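Local structure of ATP:cob(I)alamin adenosyltransferase (5CX7) at residues L20-A23 / A24-A28; G124-V127 / E128-M131; A11-F14 / H15-H18. The protein binds heme between paired subunits through its C-terminal domain and, as a full-length enzyme, probably converts cob(I)alamin to adenosylcobalamin for propanediol degradation. All coordinates share one frame; numbering follows the deposited sequence.

Contact 1: L20-A23 / A24-A28; sequences LTRA and AVERA. With HEM (protoporphyrin IX containing Fe), chain B.
About two and a half turns of helix 14-31 run past the heme here, and in this HbpS-like domain the heme-facing side of the helix carries an i to i+4 salt bridge between Arg22 and Glu26. Arg22 NE donates to Glu26 OE2 over 2.8 Å with an N-H...O angle of 151°, and NH2 adds a weak bond to the same oxygen at 3.3 Å. OE2 lies near the guanidinium plane, at its edge, whereas NE comes to OE2 from above the carboxylate plane; the two flat groups stand at 90° to each other. The first torsion of Arg22 sets CG anti to the backbone N (chi1 -173°), and the chain then runs extended to NE, which carries the guanidinium out over the porphyrin rim. There the heme methyl CMD sits over the centre of one guanidinium face, 3.4 Å from Arg22 CZ. The carboxylate at the edge and the methyl over the face together restrict how the group can turn. Glu26 is probably also a magnesium ligand. Ala24 faces inward, against Ile133 and Ala137 of helix 127-139, and Arg27 forms a salt bridge with Asp132. Among the main-chain bonds of the helix, Val25 N donates to Thr21 O at 3.0 Å. Thr21 OG1 bonds back to Leu17 O. Farther along the rim, Val25 CG1 meets the heme vinyl carbon CBC at 3.6 Å and Thr21 CG2 meets the methyl CMC at 3.9 Å.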
loop_
_atom_site.group_PDB
_atom_site.type_symbol
_atom_site.label_atom_id
_atom_site.label_comp_id
_atom_site.label_asym_id
_atom_site.label_seq_id
_atom_site.Cartn_x
_atom_site.Cartn_y
_atom_site.Cartn_z
ATOM N N LEU E 20 -17.820 26.825 9.969
ATOM C CA LEU E 20 -16.877 26.643 8.887
ATOM C C LEU E 20 -17.501 25.847 7.779
ATOM O O LEU E 20 -17.394 26.246 6.608
ATOM C CB LEU E 20 -15.609 25.908 9.347
ATOM C CG LEU E 20 -14.558 26.701 10.104
ATOM C CD1 LEU E 20 -13.536 25.781 10.757
ATOM C CD2 LEU E 20 -13.876 27.717 9.214
ATOM N N THR E 21 -18.137 24.763 8.135
ATOM C CA THR E 21 -18.705 23.831 7.184
ATOM C C THR E 21 -19.894 24.428 6.406
ATOM O O THR E 21 -19.943 24.447 5.182
ATOM C CB THR E 21 -19.111 22.552 7.835
ATOM O OG1 THR E 21 -18.019 21.977 8.549
ATOM C CG2 THR E 21 -19.556 21.549 6.763
ATOM N N ARG E 22 -20.810 25.013 7.134
ATOM C CA ARG E 22 -21.886 25.756 6.516
ATOM C C ARG E 22 -21.449 26.871 5.612
ATOM O O ARG E 22 -21.992 27.009 4.550
ATOM C CB ARG E 22 -22.729 26.302 7.607
ATOM C CG ARG E 22 -23.984 26.979 7.193
ATOM C CD ARG E 22 -24.954 27.300 8.340
ATOM N NE ARG E 22 -26.017 28.050 7.688
ATOM C CZ ARG E 22 -26.999 28.693 8.326
ATOM N NH1 ARG E 22 -27.114 28.645 9.648
ATOM N NH2 ARG E 22 -27.856 29.394 7.624
ATOM N N ALA E 23 -20.545 27.730 6.072
ATOM C CA ALA E 23 -20.085 28.851 5.261
ATOM C C ALA E 23 -19.366 28.361 4.019
ATOM O O ALA E 23 -19.514 28.980 2.957
ATOM C CB ALA E 23 -19.162 29.752 6.044
ATOM N N ALA E 24 -18.598 27.260 4.117
ATOM C CA ALA E 24 -17.928 26.742 2.937
ATOM C C ALA E 24 -18.956 26.282 1.936
ATOM O O ALA E 24 -18.876 26.598 0.739
ATOM C CB ALA E 24 -16.964 25.577 3.283
ATOM N N VAL E 25 -19.924 25.498 2.369
ATOM C CA VAL E 25 -20.954 24.984 1.462
ATOM C C VAL E 25 -21.777 26.123 0.842
ATOM O O VAL E 25 -22.052 26.129 -0.372
ATOM C CB VAL E 25 -21.869 24.003 2.202
ATOM C CG1 VAL E 25 -23.144 23.657 1.421
ATOM C CG2 VAL E 25 -21.134 22.711 2.522
ATOM N N GLU E 26 -22.177 27.102 1.667
ATOM C CA GLU E 26 -22.904 28.285 1.152
ATOM C C GLU E 26 -22.109 29.015 0.046
ATOM O O GLU E 26 -22.664 29.386 -0.988
ATOM C CB GLU E 26 -23.291 29.241 2.295
ATOM C CG GLU E 26 -24.454 28.642 3.099
ATOM C CD GLU E 26 -24.844 29.463 4.329
ATOM O OE1 GLU E 26 -24.187 30.511 4.600
ATOM O OE2 GLU E 26 -25.784 29.041 5.042
ATOM N N ARG E 27 -20.835 29.259 0.283
ATOM C CA ARG E 27 -20.005 29.908 -0.695
ATOM C C ARG E 27 -19.855 29.076 -1.985
ATOM O O ARG E 27 -19.928 29.629 -3.103
ATOM C CB ARG E 27 -18.605 30.241 -0.113
ATOM C CG ARG E 27 -17.687 31.000 -1.040
ATOM C CD ARG E 27 -18.401 32.283 -1.552
ATOM N NE ARG E 27 -17.503 33.029 -2.400
ATOM C CZ ARG E 27 -17.882 33.969 -3.279
ATOM N NH1 ARG E 27 -19.163 34.299 -3.421
ATOM N NH2 ARG E 27 -16.955 34.571 -4.073
ATOM N N ALA E 28 -19.640 27.744 -1.828
ATOM C CA ALA E 28 -19.598 26.886 -3.001
ATOM C C ALA E 28 -20.922 26.934 -3.810
ATOM O O ALA E 28 -20.911 26.990 -5.065
ATOM C CB ALA E 28 -19.292 25.450 -2.570
HETATM C CHA HEM B . -28.399 23.626 12.769
HETATM C CHB HEM B . -25.520 19.762 13.460
HETATM C CHC HEM B . -23.933 20.494 8.953
HETATM C CHD HEM B . -27.113 24.023 8.202
HETATM C C1A HEM B . -27.725 22.577 13.306
HETATM C C2A HEM B . -27.813 22.202 14.654
HETATM C C3A HEM B . -26.997 21.120 14.845
HETATM C C4A HEM B . -26.411 20.783 13.629
HETATM C CMA HEM B . -26.747 20.388 16.153
HETATM C CAA HEM B . -28.623 22.887 15.748
HETATM C CBA HEM B . -27.621 23.805 16.496
HETATM C CGA HEM B . -28.219 25.094 17.003
HETATM O O1A HEM B . -28.500 25.191 18.227
HETATM O O2A HEM B . -28.405 26.050 16.203
HETATM C C1B HEM B . -24.838 19.603 12.271
HETATM C C2B HEM B . -23.852 18.636 12.071
HETATM C C3B HEM B . -23.395 18.830 10.802
HETATM C C4B HEM B . -24.128 19.985 10.229
HETATM C CMB HEM B . -23.440 17.605 13.130
HETATM C CAB HEM B . -22.357 17.968 10.203
HETATM C CBB HEM B . -21.855 18.018 8.991
HETATM C C1C HEM B . -24.632 21.524 8.347
HETATM C C2C HEM B . -24.402 21.985 7.015
HETATM C C3C HEM B . -25.344 23.008 6.808
HETATM C C4C HEM B . -26.096 23.128 8.028
HETATM C CMC HEM B . -23.349 21.465 6.022
HETATM C CAC HEM B . -25.629 23.887 5.626
HETATM C CBC HEM B . -25.030 23.858 4.461
HETATM C C1D HEM B . -27.704 24.158 9.439
HETATM C C2D HEM B . -28.726 25.200 9.570
HETATM C C3D HEM B . -29.101 25.135 10.866
HETATM C C4D HEM B . -28.311 24.024 11.469
HETATM C CMD HEM B . -29.223 26.120 8.466
HETATM C CAD HEM B . -30.178 26.001 11.528
HETATM C CBD HEM B . -29.826 27.487 11.648
HETATM C CGD HEM B . -29.569 27.927 13.073
HETATM O O1D HEM B . -30.157 28.957 13.545
HETATM O O2D HEM B . -28.738 27.285 13.765
HETATM N NA HEM B . -26.827 21.701 12.688
HETATM N NB HEM B . -24.965 20.355 11.180
HETATM N NC HEM B . -25.612 22.263 8.955
HETATM N ND HEM B . -27.474 23.480 10.599
HETATM FE FE HEM B . -26.254 21.985 10.913
#

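Contact 2: G124-V127 / E128-M131; sequences GGSV and EQDM. With GOL (glycerol), chain C.
Gln129 and Ser126 exchange two hydrogen bonds where the chain leaves strand 115-123 and enters helix 127-139. Gln129 N donates to Ser126 OG at 3.1 Å, while Ser126 N donates to the amide oxygen OE1 of Gln129 at 3.0 Å. The second bond is nearly straight at the hydrogen, 166°, and its donor is tilted from the amide plane. Ser126 OG lies between the backbone N and the carbonyl carbon (chi1 61°), which turns it toward the N-H of the first helical turn. This reciprocal pair is a capping box with Ser126 as N-cap: each residue's side chain accepts from the other's backbone. The next donor back along the loop, Gly125 N, is taken up by Asp130 OD1 at 2.8 Å, on the syn side of the carboxylate. The other carboxylate oxygen, OD2, accepts from glycerol O1 at 2.7 Å and also forms a salt bridge with Lys66, so both oxygens of this buried acid are engaged. Glycerol, probably from the crystallisation liquor, receives Gly124 N on its O2 and gives two bonds to Gly125 O, from O2 and O3. Asp130 N and Met131 N are used by Ser126 O and Val127 O in regular helical bonds. Beside them Val127 CG1 and Met131 SD lie alongside at 4.0 Å, and Val127 also packs on Leu90 of a second subunit.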
loop_
_atom_site.group_PDB
_atom_site.type_symbol
_atom_site.label_atom_id
_atom_site.label_comp_id
_atom_site.label_asym_id
_atom_site.label_seq_id
_atom_site.Cartn_x
_atom_site.Cartn_y
_atom_site.Cartn_z
ATOM N N GLY E 124 -12.622 20.724 -5.407
ATOM C CA GLY E 124 -13.747 20.526 -6.332
ATOM C C GLY E 124 -13.898 21.560 -7.408
ATOM O O GLY E 124 -14.451 21.281 -8.500
ATOM N N GLY E 125 -13.391 22.751 -7.142
ATOM C CA GLY E 125 -13.328 23.799 -8.156
ATOM C C GLY E 125 -11.948 24.001 -8.719
ATOM O O GLY E 125 -11.103 23.080 -8.728
ATOM N N SER E 126 -11.745 25.153 -9.350
ATOM C CA SER E 126 -10.410 25.548 -9.758
ATOM C C SER E 126 -9.681 25.748 -8.447
ATOM O O SER E 126 -10.346 25.956 -7.423
ATOM C CB SER E 126 -10.439 26.847 -10.640
ATOM O OG SER E 126 -10.998 27.898 -9.854
ATOM N N VAL E 127 -8.362 25.838 -8.488
ATOM C CA VAL E 127 -7.583 26.148 -7.347
ATOM C C VAL E 127 -8.021 27.532 -6.709
ATOM O O VAL E 127 -8.232 27.637 -5.538
ATOM C CB VAL E 127 -6.132 26.175 -7.668
ATOM C CG1 VAL E 127 -5.355 26.692 -6.469
ATOM C CG2 VAL E 127 -5.655 24.736 -8.040
ATOM N N GLU E 128 -8.287 28.495 -7.565
ATOM C CA GLU E 128 -8.787 29.808 -7.108
ATOM C C GLU E 128 -10.108 29.690 -6.403
ATOM O O GLU E 128 -10.358 30.375 -5.415
ATOM C CB GLU E 128 -8.866 30.787 -8.296
ATOM C CG GLU E 128 -7.517 31.164 -8.904
ATOM C CD GLU E 128 -6.931 30.139 -9.897
ATOM O OE1 GLU E 128 -7.576 29.110 -10.266
ATOM O OE2 GLU E 128 -5.763 30.390 -10.241
ATOM N N GLN E 129 -11.025 28.933 -6.957
ATOM C CA GLN E 129 -12.337 28.763 -6.334
ATOM C C GLN E 129 -12.231 28.085 -4.985
ATOM O O GLN E 129 -12.891 28.467 -4.034
ATOM C CB GLN E 129 -13.315 28.003 -7.217
ATOM C CG GLN E 129 -13.788 28.773 -8.406
ATOM C CD GLN E 129 -14.555 27.904 -9.382
ATOM O OE1 GLN E 129 -14.277 26.698 -9.578
ATOM N NE2 GLN E 129 -15.550 28.493 -10.002
ATOM N N ASP E 130 -11.352 27.084 -4.898
ATOM C CA ASP E 130 -11.160 26.363 -3.677
ATOM C C ASP E 130 -10.588 27.261 -2.582
ATOM O O ASP E 130 -11.071 27.224 -1.455
ATOM C CB ASP E 130 -10.172 25.174 -3.877
ATOM C CG ASP E 130 -10.683 24.072 -4.732
ATOM O OD1 ASP E 130 -11.899 23.851 -4.982
ATOM O OD2 ASP E 130 -9.795 23.212 -5.164
ATOM N N MET E 131 -9.658 28.132 -2.947
ATOM C CA MET E 131 -9.121 29.096 -2.040
ATOM C C MET E 131 -10.212 30.094 -1.589
ATOM O O MET E 131 -10.226 30.518 -0.440
ATOM C CB MET E 131 -7.927 29.808 -2.639
ATOM C CG MET E 131 -6.677 28.860 -2.790
ATOM S SD MET E 131 -5.361 29.547 -3.731
ATOM C CE MET E 131 -4.798 30.760 -2.549
HETATM C C1 GOL C . -8.408 20.822 -6.813
HETATM O O1 GOL C . -8.854 20.716 -5.505
HETATM C C2 GOL C . -9.376 20.226 -7.837
HETATM O O2 GOL C . -10.743 20.616 -7.701
HETATM C C3 GOL C . -8.745 20.814 -9.091
HETATM O O3 GOL C . -9.610 20.695 -10.134
#

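Contact 3: A11-F14 / H15-H18; sequences ALSF and HDLH. With HEM (protoporphyrin IX containing Fe), chain B.
His15, first of the helical residues 15-18, has its backbone N close to the Phe14 ring, 3.3 Å from Phe14 CD2. Asp16 follows with both backbone and carboxylate turned to Ser13: Asp16 N donates to Ser13 OG, and Ser13 N donates to Asp16 OD2 at 3.0 Å, meeting the carboxylate on its anti side but tilted out of its plane, with an N-H...O angle of 170°. The two residues thereby make a capping box at the start of helix 14-31, Ser13 being the N-cap, and OD2 also forms a salt bridge with Arg112. Leu17 sends CD2 to Leu12 CD1 at 3.9 Å, the side chains crossing at about a right angle near Ile39, and it packs on Trp50 of a third subunit. With CG anti to the backbone N in both Phe14 and His18 (chi1 -165° in His18), the two side chains leave the helix in the same direction and run alongside. CB of His18 makes a CH-pi contact over the Phe14 face, and the ring planes, 29° apart, are so offset that little of one ring lies over the other. Phe14 CZ touches heme methyl CMA at 3.6 Å, while His18 NE2 binds the heme iron at 2.0 Å, with His18 NE2 of the third subunit as the other axial ligand.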
loop_
_atom_site.group_PDB
_atom_site.type_symbol
_atom_site.label_atom_id
_atom_site.label_comp_id
_atom_site.label_asym_id
_atom_site.label_seq_id
_atom_site.Cartn_x
_atom_site.Cartn_y
_atom_site.Cartn_z
ATOM N N ALA E 11 -9.205 25.523 21.298
ATOM C CA ALA E 11 -9.555 24.523 20.244
ATOM C C ALA E 11 -10.791 24.874 19.441
ATOM O O ALA E 11 -11.571 25.740 19.813
ATOM C CB ALA E 11 -9.758 23.129 20.871
ATOM N N LEU E 12 -10.986 24.199 18.310
ATOM C CA LEU E 12 -12.242 24.328 17.574
ATOM C C LEU E 12 -13.436 23.759 18.312
ATOM O O LEU E 12 -13.427 22.604 18.675
ATOM C CB LEU E 12 -12.153 23.626 16.180
ATOM C CG LEU E 12 -11.143 24.263 15.217
ATOM C CD1 LEU E 12 -10.866 23.283 14.037
ATOM C CD2 LEU E 12 -11.587 25.591 14.657
ATOM N N SER E 13 -14.478 24.580 18.493
ATOM C CA SER E 13 -15.695 24.181 19.176
ATOM C C SER E 13 -16.623 23.576 18.156
ATOM O O SER E 13 -16.399 23.746 16.950
ATOM C CB SER E 13 -16.350 25.430 19.798
ATOM O OG SER E 13 -16.737 26.374 18.795
ATOM N N PHE E 14 -17.735 23.014 18.640
ATOM C CA PHE E 14 -18.835 22.592 17.794
ATOM C C PHE E 14 -19.292 23.699 16.887
ATOM O O PHE E 14 -19.416 23.559 15.636
ATOM C CB PHE E 14 -20.072 22.078 18.573
ATOM C CG PHE E 14 -21.313 21.938 17.682
ATOM C CD1 PHE E 14 -21.424 20.913 16.820
ATOM C CD2 PHE E 14 -22.246 22.970 17.606
ATOM C CE1 PHE E 14 -22.505 20.810 15.953
ATOM C CE2 PHE E 14 -23.323 22.911 16.730
ATOM C CZ PHE E 14 -23.447 21.813 15.890
ATOM N N HIS E 15 -19.556 24.864 17.467
ATOM C CA HIS E 15 -19.939 26.010 16.683
ATOM C C HIS E 15 -18.902 26.393 15.591
ATOM O O HIS E 15 -19.243 26.783 14.470
ATOM C CB HIS E 15 -20.210 27.227 17.625
ATOM C CG HIS E 15 -20.588 28.481 16.891
ATOM N ND1 HIS E 15 -21.865 28.752 16.425
ATOM C CD2 HIS E 15 -19.835 29.553 16.557
ATOM C CE1 HIS E 15 -21.876 29.927 15.820
ATOM N NE2 HIS E 15 -20.668 30.443 15.915
ATOM N N ASP E 16 -17.632 26.424 15.938
ATOM C CA ASP E 16 -16.578 26.702 14.922
ATOM C C ASP E 16 -16.688 25.756 13.724
ATOM O O ASP E 16 -16.597 26.172 12.594
ATOM C CB ASP E 16 -15.179 26.536 15.500
ATOM C CG ASP E 16 -14.813 27.600 16.534
ATOM O OD1 ASP E 16 -15.154 28.775 16.340
ATOM O OD2 ASP E 16 -13.949 27.331 17.427
ATOM N N LEU E 17 -16.777 24.475 14.031
ATOM C CA LEU E 17 -16.812 23.432 12.983
ATOM C C LEU E 17 -18.050 23.592 12.126
ATOM O O LEU E 17 -17.998 23.466 10.908
ATOM C CB LEU E 17 -16.823 22.036 13.644
ATOM C CG LEU E 17 -15.534 21.671 14.409
ATOM C CD1 LEU E 17 -15.738 20.400 15.236
ATOM C CD2 LEU E 17 -14.306 21.563 13.532
ATOM N N HIS E 18 -19.193 23.780 12.789
ATOM C CA HIS E 18 -20.442 23.915 12.136
ATOM C C HIS E 18 -20.454 25.110 11.188
ATOM O O HIS E 18 -20.925 24.975 10.073
ATOM C CB HIS E 18 -21.588 23.988 13.169
ATOM C CG HIS E 18 -22.935 23.780 12.553
ATOM N ND1 HIS E 18 -23.744 24.831 12.174
ATOM C CD2 HIS E 18 -23.597 22.648 12.196
ATOM C CE1 HIS E 18 -24.853 24.370 11.617
ATOM N NE2 HIS E 18 -24.764 23.072 11.632
HETATM C CHA HEM B . -28.399 23.626 12.769
HETATM C CHB HEM B . -25.520 19.762 13.460
HETATM C CHC HEM B . -23.933 20.494 8.953
HETATM C CHD HEM B . -27.113 24.023 8.202
HETATM C C1A HEM B . -27.725 22.577 13.306
HETATM C C2A HEM B . -27.813 22.202 14.654
HETATM C C3A HEM B . -26.997 21.120 14.845
HETATM C C4A HEM B . -26.411 20.783 13.629
HETATM C CMA HEM B . -26.747 20.388 16.153
HETATM C CAA HEM B . -28.623 22.887 15.748
HETATM C CBA HEM B . -27.621 23.805 16.496
HETATM C CGA HEM B . -28.219 25.094 17.003
HETATM O O1A HEM B . -28.500 25.191 18.227
HETATM O O2A HEM B . -28.405 26.050 16.203
HETATM C C1B HEM B . -24.838 19.603 12.271
HETATM C C2B HEM B . -23.852 18.636 12.071
HETATM C C3B HEM B . -23.395 18.830 10.802
HETATM C C4B HEM B . -24.128 19.985 10.229
HETATM C CMB HEM B . -23.440 17.605 13.130
HETATM C CAB HEM B . -22.357 17.968 10.203
HETATM C CBB HEM B . -21.855 18.018 8.991
HETATM C C1C HEM B . -24.632 21.524 8.347
HETATM C C2C HEM B . -24.402 21.985 7.015
HETATM C C3C HEM B . -25.344 23.008 6.808
HETATM C C4C HEM B . -26.096 23.128 8.028
HETATM C CMC HEM B . -23.349 21.465 6.022
HETATM C CAC HEM B . -25.629 23.887 5.626
HETATM C CBC HEM B . -25.030 23.858 4.461
HETATM C C1D HEM B . -27.704 24.158 9.439
HETATM C C2D HEM B . -28.726 25.200 9.570
HETATM C C3D HEM B . -29.101 25.135 10.866
HETATM C C4D HEM B . -28.311 24.024 11.469
HETATM C CMD HEM B . -29.223 26.120 8.466
HETATM C CAD HEM B . -30.178 26.001 11.528
HETATM C CBD HEM B . -29.826 27.487 11.648
HETATM C CGD HEM B . -29.569 27.927 13.073
HETATM O O1D HEM B . -30.157 28.957 13.545
HETATM O O2D HEM B . -28.738 27.285 13.765
HETATM N NA HEM B . -26.827 21.701 12.688
HETATM N NB HEM B . -24.965 20.355 11.180
HETATM N NC HEM B . -25.612 22.263 8.955
HETATM N ND HEM B . -27.474 23.480 10.599
HETATM FE FE HEM B . -26.254 21.985 10.913
#

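How the contacts relate
Contacts 3 and 1 follow each other along helix 14-31 and both touch the heme: contact 3 caps the helix and supplies the axial histidine, contact 1 lines the porphyrin edge with aliphatic groups and an ion pair. Both are partly buried, with inward residues reaching the sheet. Contact 2 lies at the surface, at the start of helix 127-139, about 15 Å from contact 3 between nearest atoms and on the other side of the chain's centre. Like contact 3 it has a capping box with a serine N-cap, but the side-chain acceptor is a Gln amide oxygen where contact 3 has an Asp carboxylate. Its glycerol probably comes from the crystallisation liquor, unlike the heme.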